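Long-range contacts in proabylysin (Pyrococcus abyssi, PDB 4JIU), which binds zinc as the zymogen of a soluble minigluzincin metallopeptidase, and probably hydrolyses peptide bonds once activated: residues Y15-K20 / A63-E68; V21-L26 / I40-A45; M54-I59 / K82-E87. The protein carries 1 engineered substitution. One frame throughout, in Å; residues are numbered along the deposited sequence.

Interaction 1 (Y15-K20 / A63-E68); sequences YQRPVK and AHLKAE. With ZN (zinc ion), chain B.
The phenol ring of Tyr15 is met on both faces: the first methylenes of Lys66 lie over one, and Arg17 of its own loop sets CB alone near the rim of the other. Lys66 CB stands 3.9 Å from the centroid of the Tyr15 ring and 15° off its normal, a CH-pi contact, and Lys66 CG lies 3.5 Å from Tyr15 CD1. The two side chains run past each other in opposite directions, and in the conformer described the lysine amine goes on to a salt bridge with Glu79. The extended arginine carries its guanidinium round to the phenol oxygen, where Arg17 NH1 donates to Tyr15 OH at 2.9 Å, nearly in the guanidinium plane. Water 1 meets the same edge, accepting from Arg17 NH1 and donating to Leu65 O at 3.0 Å. Arginine suits this place by its reach and its several N-H groups; NH2 goes to Phe35 O.

The loop leading from helix 2-13 to strand 20-23 is thereby laid against the end of helix 51-67, which carries the HExxH zinc-binding motif of zincin metallopeptidases. Within 63-68, His64 NE2 binds the zinc ion at 2.0 Å, and His60, His72 and the Val105 carbonyl oxygen complete its shell, while Leu65 turns to the loop. A Schellman motif closes the helix, with Glu68 at positive phi (60°) and Thr69 N returning to His64 O.

Deeper in, Leu65 and Val19 meet tip to tip, Leu65 CD1 lying 4.0 Å from Val19 CG2; branched aliphatic residues suit this buried spot. Tyr15 CG is anti to the backbone N (chi1 -165°), which swings the ring over the Lys66 backbone and brings Tyr15 CZ to 3.7 Å from Lys66 CA.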
loop_
_atom_site.group_PDB
_atom_site.type_symbol
_atom_site.label_atom_id
_atom_site.label_comp_id
_atom_site.label_asym_id
_atom_site.label_seq_id
_atom_site.Cartn_x
_atom_site.Cartn_y
_atom_site.Cartn_z
ATOM N N TYR A 15 2.954 -13.197 -3.140
ATOM C CA TYR A 15 1.483 -13.079 -3.179
ATOM C C TYR A 15 0.999 -13.032 -4.627
ATOM O O TYR A 15 0.826 -11.906 -5.114
ATOM C CB TYR A 15 1.048 -11.835 -2.449
ATOM C CG TYR A 15 -0.420 -11.799 -2.121
ATOM C CD1 TYR A 15 -1.043 -12.803 -1.389
ATOM C CD2 TYR A 15 -1.222 -10.746 -2.515
ATOM C CE1 TYR A 15 -2.385 -12.760 -1.083
ATOM C CE2 TYR A 15 -2.560 -10.678 -2.204
ATOM C CZ TYR A 15 -3.164 -11.698 -1.491
ATOM O OH TYR A 15 -4.505 -11.585 -1.195
ATOM N N GLN A 16 0.757 -14.162 -5.205
ATOM C CA GLN A 16 0.396 -14.229 -6.618
ATOM C C GLN A 16 -1.093 -14.315 -6.725
ATOM O O GLN A 16 -1.690 -15.410 -6.731
ATOM C CB GLN A 16 1.120 -15.369 -7.300
ATOM C CG GLN A 16 2.659 -15.246 -7.312
ATOM C CD GLN A 16 3.210 -13.925 -7.774
ATOM O OE1 GLN A 16 2.790 -13.323 -8.771
ATOM N NE2 GLN A 16 4.228 -13.423 -7.056
ATOM N N ARG A 17 -1.681 -13.162 -6.752
ATOM C CA ARG A 17 -3.103 -12.943 -6.905
ATOM C C ARG A 17 -3.245 -11.820 -7.925
ATOM O O ARG A 17 -2.454 -10.860 -7.851
ATOM C CB ARG A 17 -3.758 -12.506 -5.632
ATOM C CG ARG A 17 -5.235 -12.221 -5.674
ATOM C CD ARG A 17 -5.688 -11.739 -4.292
ATOM N NE ARG A 17 -7.126 -11.454 -4.291
ATOM C CZ ARG A 17 -7.797 -11.076 -3.220
ATOM N NH1 ARG A 17 -7.145 -10.869 -2.097
ATOM N NH2 ARG A 17 -9.090 -10.857 -3.261
ATOM N N PRO A 18 -4.241 -11.861 -8.785
ATOM C CA PRO A 18 -4.411 -10.825 -9.822
ATOM C C PRO A 18 -5.071 -9.559 -9.308
ATOM O O PRO A 18 -6.155 -9.157 -9.714
ATOM C CB PRO A 18 -5.288 -11.549 -10.865
ATOM C CG PRO A 18 -6.121 -12.448 -10.044
ATOM C CD PRO A 18 -5.162 -12.983 -9.016
ATOM N N VAL A 19 -4.374 -8.921 -8.379
ATOM C CA VAL A 19 -4.852 -7.676 -7.743
ATOM C C VAL A 19 -4.845 -6.592 -8.801
ATOM O O VAL A 19 -3.851 -6.409 -9.515
ATOM C CB VAL A 19 -3.919 -7.356 -6.547
ATOM C CG1 VAL A 19 -4.292 -5.984 -6.005
ATOM C CG2 VAL A 19 -4.014 -8.440 -5.512
ATOM N N LYS A 20 -5.923 -5.861 -8.882
ATOM C CA LYS A 20 -6.091 -4.784 -9.828
ATOM C C LYS A 20 -5.954 -3.441 -9.131
ATOM O O LYS A 20 -6.565 -3.242 -8.090
ATOM C CB LYS A 20 -7.463 -4.869 -10.518
ATOM C CG LYS A 20 -7.807 -6.196 -11.092
ATOM C CD LYS A 20 -6.840 -6.695 -12.146
ATOM C CE LYS A 20 -7.252 -8.115 -12.613
ATOM N NZ LYS A 20 -6.292 -8.618 -13.619
ATOM N N ALA A 63 -0.415 -5.904 1.910
ATOM C CA ALA A 63 -0.327 -6.562 3.186
ATOM C C ALA A 63 -1.690 -6.755 3.815
ATOM O O ALA A 63 -1.964 -7.792 4.434
ATOM C CB ALA A 63 0.622 -5.810 4.126
ATOM N N HIS A 64 -2.593 -5.798 3.643
ATOM C CA HIS A 64 -3.978 -5.972 4.120
ATOM C C HIS A 64 -4.588 -7.185 3.455
ATOM O O HIS A 64 -5.201 -8.046 4.073
ATOM C CB HIS A 64 -4.825 -4.738 3.840
ATOM C CG HIS A 64 -4.691 -3.665 4.856
ATOM N ND1 HIS A 64 -5.039 -3.875 6.185
ATOM C CD2 HIS A 64 -4.303 -2.374 4.757
ATOM C CE1 HIS A 64 -4.817 -2.732 6.833
ATOM N NE2 HIS A 64 -4.360 -1.784 6.008
ATOM N N LEU A 65 -4.466 -7.256 2.142
ATOM C CA LEU A 65 -5.057 -8.318 1.357
ATOM C C LEU A 65 -4.438 -9.657 1.741
ATOM O O LEU A 65 -5.172 -10.653 1.932
ATOM C CB LEU A 65 -4.870 -8.063 -0.134
ATOM C CG LEU A 65 -5.698 -6.936 -0.711
ATOM C CD1 LEU A 65 -5.286 -6.715 -2.188
ATOM C CD2 LEU A 65 -7.173 -7.158 -0.604
ATOM N N LYS A 66 -3.129 -9.737 1.829
ATOM C CA LYS A 66 -2.464 -11.002 2.122
ATOM C C LYS A 66 -2.733 -11.493 3.530
ATOM O O LYS A 66 -2.952 -12.666 3.748
ATOM C CB LYS A 66 -0.993 -10.845 1.886
ATOM C CG LYS A 66 -0.279 -12.211 1.975
ATOM C CD LYS A 66 1.197 -11.961 1.631
ATOM C CE LYS A 66 1.920 -13.267 1.388
ATOM N NZ LYS A 66 2.073 -13.951 2.712
ATOM N N ALA A 67 -2.604 -10.601 4.509
ATOM C CA ALA A 67 -2.873 -10.936 5.898
ATOM C C ALA A 67 -4.344 -11.079 6.190
ATOM O O ALA A 67 -4.706 -11.551 7.284
ATOM C CB ALA A 67 -2.194 -9.915 6.818
ATOM N N GLU A 68 -5.224 -10.681 5.291
ATOM C CA GLU A 68 -6.663 -10.849 5.359
ATOM C C GLU A 68 -7.226 -10.155 6.583
ATOM O O GLU A 68 -8.021 -10.661 7.351
ATOM C CB GLU A 68 -7.074 -12.327 5.281
ATOM C CG GLU A 68 -6.669 -12.960 3.929
ATOM C CD GLU A 68 -7.175 -14.361 3.780
ATOM O OE1 GLU A 68 -6.993 -15.106 4.758
ATOM O OE2 GLU A 68 -7.693 -14.771 2.730
HETATM ZN ZN ZN B . -3.755 0.006 6.652
HETATM O O HOH W 1 -7.842 -10.513 0.671
#

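Interaction 2 (V21-L26 / I40-A45); sequences VRIRPL and ITLDPA
Arg22 and Thr41 form the middle one of three parallel beta bridges between strands 20-23 and 39-42 of a mixed three-stranded sheet; the two short segments run 25° from each other. Arg22 uses both its backbone polar groups here: N donates to Ile40 O at 2.9 Å, and its O accepts from Leu42 N at 2.8 Å. Two residues on, Arg24 N donates to Leu42 O, tilted 30° from the carbonyl plane. Strand 39-42 is central in the sheet, and Thr41 bonds through its backbone to Arg32 of strand 31-34.

Where the strands end, a side chain takes over from the backbone. Asp43 OD2 accepts from Leu26 N at 3.0 Å with its anti lone pair, the bond almost straight at 174°, and also forms a salt bridge with Arg102. Asp43 OD1 accepts from Ala45 N at 2.9 Å, an Asx turn that leads into the 3-10 segment. With an alanine here, Leu26 N and Ala45 N would probably lose these acceptors and Arg102 its partner carboxylate.

Leu42 serves the apolar face turned to helices 2-13 and 51-67: Leu42 CD1 touches both Val21 CG1, 3.7 Å away, and Ile23 CD1. Thr41 occupies the other face, where a short, partly polar side chain suits partial exposure; CG2 packs on Arg24 CB, and Thr41 OG1 lies 2.7 Å from water 2, which also accepts from Arg22 NH2.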
loop_
_atom_site.group_PDB
_atom_site.type_symbol
_atom_site.label_atom_id
_atom_site.label_comp_id
_atom_site.label_asym_id
_atom_site.label_seq_id
_atom_site.Cartn_x
_atom_site.Cartn_y
_atom_site.Cartn_z
ATOM N N VAL A 21 -5.234 -2.550 -9.751
ATOM C CA VAL A 21 -5.080 -1.190 -9.249
ATOM C C VAL A 21 -6.029 -0.249 -9.997
ATOM O O VAL A 21 -6.082 -0.258 -11.241
ATOM C CB VAL A 21 -3.626 -0.692 -9.332
ATOM C CG1 VAL A 21 -3.548 0.753 -8.859
ATOM C CG2 VAL A 21 -2.708 -1.523 -8.465
ATOM N N ARG A 22 -6.789 0.526 -9.282
ATOM C CA ARG A 22 -7.678 1.533 -9.809
ATOM C C ARG A 22 -7.286 2.868 -9.268
ATOM O O ARG A 22 -6.911 3.000 -8.114
ATOM C CB ARG A 22 -9.132 1.269 -9.377
ATOM C CG ARG A 22 -9.725 0.298 -10.366
ATOM C CD ARG A 22 -9.624 -1.104 -9.771
ATOM N NE ARG A 22 -10.557 -1.790 -10.657
ATOM C CZ ARG A 22 -11.886 -1.576 -10.512
ATOM N NH1 ARG A 22 -12.685 -2.195 -11.350
ATOM N NH2 ARG A 22 -12.391 -0.792 -9.551
ATOM N N ILE A 23 -7.348 3.879 -10.110
ATOM C CA ILE A 23 -7.084 5.240 -9.678
ATOM C C ILE A 23 -8.402 5.969 -9.611
ATOM O O ILE A 23 -9.090 6.056 -10.646
ATOM C CB ILE A 23 -6.104 5.888 -10.651
ATOM C CG1 ILE A 23 -4.913 5.012 -10.996
ATOM C CG2 ILE A 23 -5.717 7.263 -10.102
ATOM C CD1 ILE A 23 -4.102 4.641 -9.792
ATOM N N ARG A 24 -8.788 6.499 -8.465
ATOM C CA ARG A 24 -10.066 7.157 -8.277
ATOM C C ARG A 24 -9.891 8.236 -7.237
ATOM O O ARG A 24 -9.168 7.997 -6.268
ATOM C CB ARG A 24 -11.139 6.197 -7.717
ATOM C CG ARG A 24 -11.446 5.023 -8.585
ATOM C CD ARG A 24 -12.407 5.351 -9.694
ATOM N NE ARG A 24 -12.860 4.136 -10.361
ATOM C CZ ARG A 24 -12.185 3.389 -11.222
ATOM N NH1 ARG A 24 -10.969 3.808 -11.519
ATOM N NH2 ARG A 24 -12.724 2.283 -11.760
ATOM N N PRO A 25 -10.562 9.369 -7.372
ATOM C CA PRO A 25 -10.478 10.370 -6.328
ATOM C C PRO A 25 -11.197 9.881 -5.079
ATOM O O PRO A 25 -12.354 9.507 -5.094
ATOM C CB PRO A 25 -11.179 11.558 -6.962
ATOM C CG PRO A 25 -12.138 10.984 -7.988
ATOM C CD PRO A 25 -11.430 9.760 -8.509
ATOM N N LEU A 26 -10.480 9.925 -3.975
ATOM C CA LEU A 26 -10.978 9.493 -2.688
ATOM C C LEU A 26 -11.040 10.704 -1.756
ATOM O O LEU A 26 -10.172 11.563 -1.803
ATOM C CB LEU A 26 -10.053 8.444 -2.042
ATOM C CG LEU A 26 -9.809 7.172 -2.844
ATOM C CD1 LEU A 26 -8.745 6.333 -2.148
ATOM C CD2 LEU A 26 -11.109 6.427 -3.006
ATOM N N ILE A 40 -6.877 -2.647 -5.323
ATOM C CA ILE A 40 -6.278 -1.530 -4.588
ATOM C C ILE A 40 -6.711 -0.257 -5.307
ATOM O O ILE A 40 -6.455 -0.150 -6.508
ATOM C CB ILE A 40 -4.759 -1.618 -4.512
ATOM C CG1 ILE A 40 -4.263 -2.901 -3.844
ATOM C CG2 ILE A 40 -4.237 -0.330 -3.871
ATOM C CD1 ILE A 40 -2.790 -3.173 -3.960
ATOM N N THR A 41 -7.375 0.647 -4.617
ATOM C CA THR A 41 -7.752 1.937 -5.192
ATOM C C THR A 41 -6.882 3.008 -4.599
ATOM O O THR A 41 -6.713 3.096 -3.380
ATOM C CB THR A 41 -9.236 2.185 -4.903
ATOM O OG1 THR A 41 -10.033 1.141 -5.484
ATOM C CG2 THR A 41 -9.669 3.499 -5.535
ATOM N N LEU A 42 -6.300 3.842 -5.481
ATOM C CA LEU A 42 -5.380 4.876 -5.125
ATOM C C LEU A 42 -5.963 6.214 -5.570
ATOM O O LEU A 42 -6.429 6.328 -6.712
ATOM C CB LEU A 42 -4.044 4.739 -5.862
ATOM C CG LEU A 42 -3.338 3.365 -5.714
ATOM C CD1 LEU A 42 -2.156 3.348 -6.661
ATOM C CD2 LEU A 42 -2.991 3.108 -4.269
ATOM N N ASP A 43 -5.836 7.204 -4.744
ATOM C CA ASP A 43 -6.140 8.590 -5.141
ATOM C C ASP A 43 -5.097 9.058 -6.140
ATOM O O ASP A 43 -3.942 8.667 -6.021
ATOM C CB ASP A 43 -6.140 9.481 -3.920
ATOM C CG ASP A 43 -6.576 10.882 -4.238
ATOM O OD1 ASP A 43 -5.698 11.698 -4.596
ATOM O OD2 ASP A 43 -7.790 11.167 -4.161
ATOM N N PRO A 44 -5.462 9.860 -7.155
ATOM C CA PRO A 44 -4.474 10.291 -8.119
ATOM C C PRO A 44 -3.251 10.967 -7.520
ATOM O O PRO A 44 -2.162 10.922 -8.146
ATOM C CB PRO A 44 -5.255 11.283 -8.999
ATOM C CG PRO A 44 -6.682 10.957 -8.812
ATOM C CD PRO A 44 -6.812 10.288 -7.476
ATOM N N ALA A 45 -3.368 11.568 -6.342
ATOM C CA ALA A 45 -2.179 12.178 -5.747
ATOM C C ALA A 45 -1.055 11.185 -5.480
ATOM O O ALA A 45 0.134 11.552 -5.443
ATOM C CB ALA A 45 -2.623 12.851 -4.464
HETATM O O HOH W 2 -12.079 0.888 -7.158
#

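Interaction 3 (M54-I59 / K82-E87); sequences MFYILI and KVFPGE
Tyr56 holds its CG anti to the backbone N (chi1 177°), while Phe84 points its CG away from its own carbonyl carbon (chi1 -63°), and these two settings bring the rings together as a T-shaped (edge-to-face) pair. It joins the zinc-binding HExxH helix 51-67, one turn before the motif, to the loop between helices 74-80 and 88-100. The edge of the Tyr56 ring points at the face of Phe84, with centroids 5.1 Å apart and planes at 77°. Phe84 CZ reaches the helix backbone itself, 3.5 Å from Tyr56 CA; a flat ring can lie this close to the backbone, and its apolar character fits a buried site. Val83 CG1 backs the opposite face of Phe84.

A tyrosine suits the neighbouring place because its hydroxyl hydrogen-bonds both Glu93 and His60 ND1. It thus acts as a second-shell group that probably helps orient a zinc ligand.

Val83 divides its two methyls between Phe55 and Ile59, one turn apart. Val83 CG1 sits at the edge of the Phe55 ring, 3.7 Å from Phe55 CE2, while Ile59 CG1 lies over a face of that ring. Beside it, Ile59 meets the edge of Phe84 through CB, and Ile59 CD1 ends 3.7 Å from Val83 CG2.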
loop_
_atom_site.group_PDB
_atom_site.type_symbol
_atom_site.label_atom_id
_atom_site.label_comp_id
_atom_site.label_asym_id
_atom_site.label_seq_id
_atom_site.Cartn_x
_atom_site.Cartn_y
_atom_site.Cartn_z
ATOM N N MET A 54 5.372 5.573 -2.978
ATOM C CA MET A 54 4.372 4.796 -3.753
ATOM C C MET A 54 4.475 3.309 -3.432
ATOM O O MET A 54 3.473 2.621 -3.279
ATOM C CB MET A 54 4.608 5.006 -5.255
ATOM C CG MET A 54 4.277 6.368 -5.762
ATOM S SD MET A 54 4.366 6.510 -7.573
ATOM C CE MET A 54 6.001 7.212 -7.708
ATOM N N PHE A 55 5.717 2.820 -3.395
ATOM C CA PHE A 55 5.927 1.409 -3.097
ATOM C C PHE A 55 5.391 1.081 -1.697
ATOM O O PHE A 55 4.801 0.024 -1.504
ATOM C CB PHE A 55 7.412 1.048 -3.211
ATOM C CG PHE A 55 7.664 -0.431 -3.365
ATOM C CD1 PHE A 55 7.111 -1.146 -4.433
ATOM C CD2 PHE A 55 8.472 -1.100 -2.442
ATOM C CE1 PHE A 55 7.381 -2.468 -4.594
ATOM C CE2 PHE A 55 8.754 -2.462 -2.648
ATOM C CZ PHE A 55 8.198 -3.123 -3.709
ATOM N N TYR A 56 5.625 1.964 -0.723
ATOM C CA TYR A 56 5.066 1.734 0.610
ATOM C C TYR A 56 3.574 1.534 0.553
ATOM O O TYR A 56 3.001 0.678 1.184
ATOM C CB TYR A 56 5.488 2.858 1.603
ATOM C CG TYR A 56 4.806 2.587 2.914
ATOM C CD1 TYR A 56 5.305 1.574 3.745
ATOM C CD2 TYR A 56 3.645 3.181 3.329
ATOM C CE1 TYR A 56 4.705 1.270 4.912
ATOM C CE2 TYR A 56 2.994 2.834 4.467
ATOM C CZ TYR A 56 3.523 1.859 5.284
ATOM O OH TYR A 56 2.924 1.492 6.457
ATOM N N ILE A 57 2.874 2.466 -0.132
ATOM C CA ILE A 57 1.430 2.361 -0.206
ATOM C C ILE A 57 1.000 1.014 -0.788
ATOM O O ILE A 57 0.088 0.382 -0.268
ATOM C CB ILE A 57 0.833 3.560 -0.982
ATOM C CG1 ILE A 57 1.080 4.861 -0.204
ATOM C CG2 ILE A 57 -0.632 3.317 -1.278
ATOM C CD1 ILE A 57 0.823 6.090 -0.975
ATOM N N LEU A 58 1.619 0.609 -1.889
ATOM C CA LEU A 58 1.285 -0.667 -2.491
ATOM C C LEU A 58 1.540 -1.814 -1.547
ATOM O O LEU A 58 0.730 -2.748 -1.450
ATOM C CB LEU A 58 2.034 -0.835 -3.810
ATOM C CG LEU A 58 1.566 0.091 -4.931
ATOM C CD1 LEU A 58 2.453 -0.100 -6.155
ATOM C CD2 LEU A 58 0.132 -0.109 -5.328
ATOM N N ILE A 59 2.697 -1.832 -0.872
ATOM C CA ILE A 59 3.028 -2.877 0.078
ATOM C C ILE A 59 2.037 -2.871 1.233
ATOM O O ILE A 59 1.602 -3.977 1.642
ATOM C CB ILE A 59 4.478 -2.743 0.542
ATOM C CG1 ILE A 59 5.496 -3.147 -0.534
ATOM C CG2 ILE A 59 4.716 -3.499 1.850
ATOM C CD1 ILE A 59 5.559 -4.632 -0.810
ATOM N N LYS A 82 8.844 -7.224 5.137
ATOM C CA LYS A 82 9.622 -7.850 4.053
ATOM C C LYS A 82 10.290 -6.814 3.164
ATOM O O LYS A 82 11.245 -7.170 2.447
ATOM C CB LYS A 82 8.727 -8.806 3.218
ATOM C CG LYS A 82 8.228 -9.952 4.077
ATOM C CD LYS A 82 7.248 -10.803 3.284
ATOM C CE LYS A 82 6.805 -12.027 4.030
ATOM N NZ LYS A 82 5.810 -12.786 3.238
ATOM N N VAL A 83 9.858 -5.568 3.227
ATOM C CA VAL A 83 10.442 -4.474 2.480
ATOM C C VAL A 83 10.949 -3.379 3.438
ATOM O O VAL A 83 12.084 -2.967 3.249
ATOM C CB VAL A 83 9.427 -3.829 1.503
ATOM C CG1 VAL A 83 10.034 -2.618 0.844
ATOM C CG2 VAL A 83 9.024 -4.869 0.484
ATOM N N PHE A 84 10.109 -2.954 4.387
ATOM C CA PHE A 84 10.411 -1.781 5.207
ATOM C C PHE A 84 10.777 -2.231 6.616
ATOM O O PHE A 84 9.872 -2.608 7.371
ATOM C CB PHE A 84 9.195 -0.866 5.240
ATOM C CG PHE A 84 8.850 -0.335 3.865
ATOM C CD1 PHE A 84 7.900 -0.965 3.071
ATOM C CD2 PHE A 84 9.479 0.763 3.330
ATOM C CE1 PHE A 84 7.587 -0.543 1.805
ATOM C CE2 PHE A 84 9.192 1.254 2.082
ATOM C CZ PHE A 84 8.242 0.574 1.306
ATOM N N PRO A 85 12.048 -2.290 6.987
ATOM C CA PRO A 85 12.444 -2.858 8.277
ATOM C C PRO A 85 12.245 -1.904 9.422
ATOM O O PRO A 85 12.401 -0.697 9.285
ATOM C CB PRO A 85 13.953 -3.146 8.059
ATOM C CG PRO A 85 14.418 -2.062 7.105
ATOM C CD PRO A 85 13.221 -1.842 6.192
ATOM N N GLY A 86 11.924 -2.424 10.594
ATOM C CA GLY A 86 12.072 -1.646 11.809
ATOM C C GLY A 86 11.168 -0.450 11.818
ATOM O O GLY A 86 9.953 -0.511 11.673
ATOM N N GLU A 87 11.762 0.716 12.054
ATOM C CA GLU A 87 11.066 1.965 12.119
ATOM C C GLU A 87 10.758 2.573 10.758
ATOM O O GLU A 87 10.150 3.661 10.688
ATOM C CB GLU A 87 11.834 2.942 13.030
ATOM C CG GLU A 87 11.972 2.369 14.453
ATOM C CD GLU A 87 13.292 2.846 15.035
ATOM O OE1 GLU A 87 14.166 3.115 14.163
ATOM O OE2 GLU A 87 13.467 2.925 16.265
#

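Overall arrangement
All three contacts gather round helix 51-67. Interactions 1 and 3 both use it, their centres about 15 Å apart, while strand 39-42 of interaction 2 precedes it in the chain. Interaction 2 is nested within the loop closed by interaction 1, their centres about 17 Å apart, whereas 1 and 3 cross along the sequence and 2 and 3 follow in series on opposite sides of the chain's centre, about 18 Å apart. Val19 and Leu65 pack on Ile40, Leu42 packs on Ile57, and Lys66 and Lys82 bring their amines near each other, both salt-bridged to Glu79. The sheet and the loops after helices 2-13 and 74-80 are therefore built onto one zinc-binding helix, consistent with a minimal metallopeptidase scaffold.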